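Local coordinates for Serine/threonine-protein kinase Tel1 (Chaetomium thermophilum, PDB 6SKY) that is an ATM-family serine/threonine kinase that binds ATP and magnesium and probably phosphorylates [ST]-Q sites to switch on checkpoint signalling when DNA is damaged, at residues G1989-S1994 with R2019-W2024. Numbering follows the deposited sequence.
Sequences GLAGLS and RKLEIW
Ala1991 meets Lys2020 and Leu2021 where the start of helix 1991-1999 packs against the end of helix 2011-2021, a small apolar helix-to-helix contact in the alpha-solenoid FAT region. The Ala1991 methyl does the touching on one side: its CB lies 4.2 Å from Leu2021 CG and 4.4 Å from Lys2020 CB, so it sits against the root of the Lys2020 side chain and the branch carbon of Leu2021. Leu2021 answers with its branch point and both methyls. Its CG stands beside the backbone N and opposite the carbonyl carbon (chi1 -67°); CD2 joins CG against the alanine methyl, 4.2 Å from Ala1991 CB, while CD1 passes over the backbone of the first helical turn, 4.0 Å from Ala1991 O and 4.4 Å from Gly1992 CA.

Both helix ends are formed right at the contact. Leu1990, centre of an inverse gamma turn, holds the N-cap position, and its side chain heads away to pack on Leu1985 of helix 1974-1988. Just before it, Gly1989 leaves that preceding helix with a positive phi of 118°, a conformation that suits glycine. Across the contact, helix 2011-2021 stops in a Schellman motif with Glu2022 as the C-prime residue; the bond from Glu2022 N to Arg2019 O is weak at 3.4 Å.

The second subunit reaches both ends, which places the contact at the dimer interface. Arg1970 of that subunit hydrogen-bonds Glu2022 O, and Leu1967 of the same subunit packs on Leu2021. At the start of helix 1991-1999, Asp1964 of the second subunit takes the backbone N-H of Ala1991 on OD2 and that of Gly1992 on OD1.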
loop_
_atom_site.group_PDB
_atom_site.type_symbol
_atom_site.label_atom_id
_atom_site.label_comp_id
_atom_site.label_asym_id
_atom_site.label_seq_id
_atom_site.Cartn_x
_atom_site.Cartn_y
_atom_site.Cartn_z
ATOM N N GLY A 1989 16.621 2.036 11.815
ATOM C CA GLY A 1989 17.761 2.815 11.389
ATOM C C GLY A 1989 17.704 4.244 11.847
ATOM O O GLY A 1989 18.680 4.981 11.659
ATOM N N LEU A 1990 16.601 4.659 12.456
ATOM C CA LEU A 1990 16.476 5.998 13.001
ATOM C C LEU A 1990 17.288 6.114 14.278
ATOM O O LEU A 1990 16.760 5.917 15.371
ATOM C CB LEU A 1990 15.009 6.317 13.259
ATOM C CG LEU A 1990 14.152 6.159 12.013
ATOM C CD1 LEU A 1990 12.710 6.430 12.332
ATOM C CD2 LEU A 1990 14.640 7.098 10.951
ATOM N N ALA A 1991 18.572 6.440 14.148
ATOM C CA ALA A 1991 19.466 6.417 15.297
ATOM C C ALA A 1991 19.374 7.681 16.138
ATOM O O ALA A 1991 19.526 7.608 17.358
ATOM C CB ALA A 1991 20.903 6.202 14.833
ATOM N N GLY A 1992 19.127 8.839 15.526
ATOM C CA GLY A 1992 19.024 10.063 16.304
ATOM C C GLY A 1992 17.809 10.087 17.210
ATOM O O GLY A 1992 17.874 10.583 18.338
ATOM N N LEU A 1993 16.690 9.545 16.740
ATOM C CA LEU A 1993 15.499 9.479 17.576
ATOM C C LEU A 1993 15.701 8.547 18.758
ATOM O O LEU A 1993 15.301 8.865 19.882
ATOM C CB LEU A 1993 14.299 9.030 16.751
ATOM C CG LEU A 1993 13.542 10.080 15.950
ATOM C CD1 LEU A 1993 14.297 10.452 14.695
ATOM C CD2 LEU A 1993 12.171 9.559 15.617
ATOM N N SER A 1994 16.313 7.389 18.531
ATOM C CA SER A 1994 16.577 6.493 19.644
ATOM C C SER A 1994 17.623 7.070 20.579
ATOM O O SER A 1994 17.577 6.816 21.783
ATOM C CB SER A 1994 17.003 5.128 19.128
ATOM O OG SER A 1994 17.993 5.264 18.139
ATOM N N ARG A 2019 27.660 3.613 18.247
ATOM C CA ARG A 2019 28.517 3.268 17.120
ATOM C C ARG A 2019 27.989 3.841 15.812
ATOM O O ARG A 2019 28.770 4.258 14.955
ATOM C CB ARG A 2019 28.657 1.760 17.015
ATOM C CG ARG A 2019 29.562 1.330 15.906
ATOM C CD ARG A 2019 29.597 -0.162 15.760
ATOM N NE ARG A 2019 28.274 -0.746 15.619
ATOM C CZ ARG A 2019 27.555 -0.699 14.510
ATOM N NH1 ARG A 2019 26.364 -1.261 14.472
ATOM N NH2 ARG A 2019 28.017 -0.075 13.450
ATOM N N LYS A 2020 26.670 3.864 15.634
ATOM C CA LYS A 2020 26.111 4.398 14.398
ATOM C C LYS A 2020 26.293 5.904 14.303
ATOM O O LYS A 2020 26.591 6.426 13.227
ATOM C CB LYS A 2020 24.638 4.039 14.289
ATOM C CG LYS A 2020 24.393 2.611 13.934
ATOM C CD LYS A 2020 22.925 2.309 13.981
ATOM C CE LYS A 2020 22.660 0.885 13.577
ATOM N NZ LYS A 2020 23.190 0.636 12.221
ATOM N N LEU A 2021 26.101 6.626 15.402
ATOM C CA LEU A 2021 26.317 8.065 15.379
ATOM C C LEU A 2021 27.770 8.451 15.579
ATOM O O LEU A 2021 28.094 9.634 15.467
ATOM C CB LEU A 2021 25.468 8.743 16.446
ATOM C CG LEU A 2021 23.969 8.668 16.202
ATOM C CD1 LEU A 2021 23.222 9.217 17.382
ATOM C CD2 LEU A 2021 23.623 9.424 14.953
ATOM N N GLU A 2022 28.639 7.489 15.878
ATOM C CA GLU A 2022 30.065 7.711 16.099
ATOM C C GLU A 2022 30.312 8.626 17.294
ATOM O O GLU A 2022 30.902 9.695 17.186
ATOM C CB GLU A 2022 30.724 8.249 14.837
ATOM C CG GLU A 2022 30.639 7.283 13.699
ATOM C CD GLU A 2022 31.516 7.675 12.551
ATOM O OE1 GLU A 2022 31.954 8.837 12.520
ATOM O OE2 GLU A 2022 31.777 6.818 11.681
ATOM N N ILE A 2023 29.851 8.167 18.447
ATOM C CA ILE A 2023 30.050 8.826 19.730
ATOM C C ILE A 2023 31.023 7.954 20.504
ATOM O O ILE A 2023 30.623 6.985 21.151
ATOM C CB ILE A 2023 28.733 8.996 20.488
ATOM C CG1 ILE A 2023 27.778 9.874 19.699
ATOM C CG2 ILE A 2023 28.976 9.565 21.852
ATOM C CD1 ILE A 2023 26.367 9.762 20.167
ATOM N N TRP A 2024 32.306 8.286 20.444
ATOM C CA TRP A 2024 33.349 7.376 20.882
ATOM C C TRP A 2024 33.821 7.635 22.302
ATOM O O TRP A 2024 34.939 7.254 22.647
ATOM C CB TRP A 2024 34.531 7.447 19.925
ATOM C CG TRP A 2024 34.219 7.093 18.519
ATOM C CD1 TRP A 2024 34.489 7.834 17.420
ATOM C CD2 TRP A 2024 33.590 5.899 18.052
ATOM N NE1 TRP A 2024 34.067 7.186 16.298
ATOM C CE2 TRP A 2024 33.510 5.992 16.662
ATOM C CE3 TRP A 2024 33.081 4.764 18.678
ATOM C CZ2 TRP A 2024 32.944 5.001 15.891
ATOM C CZ3 TRP A 2024 32.529 3.793 17.913
ATOM C CH2 TRP A 2024 32.463 3.910 16.536
#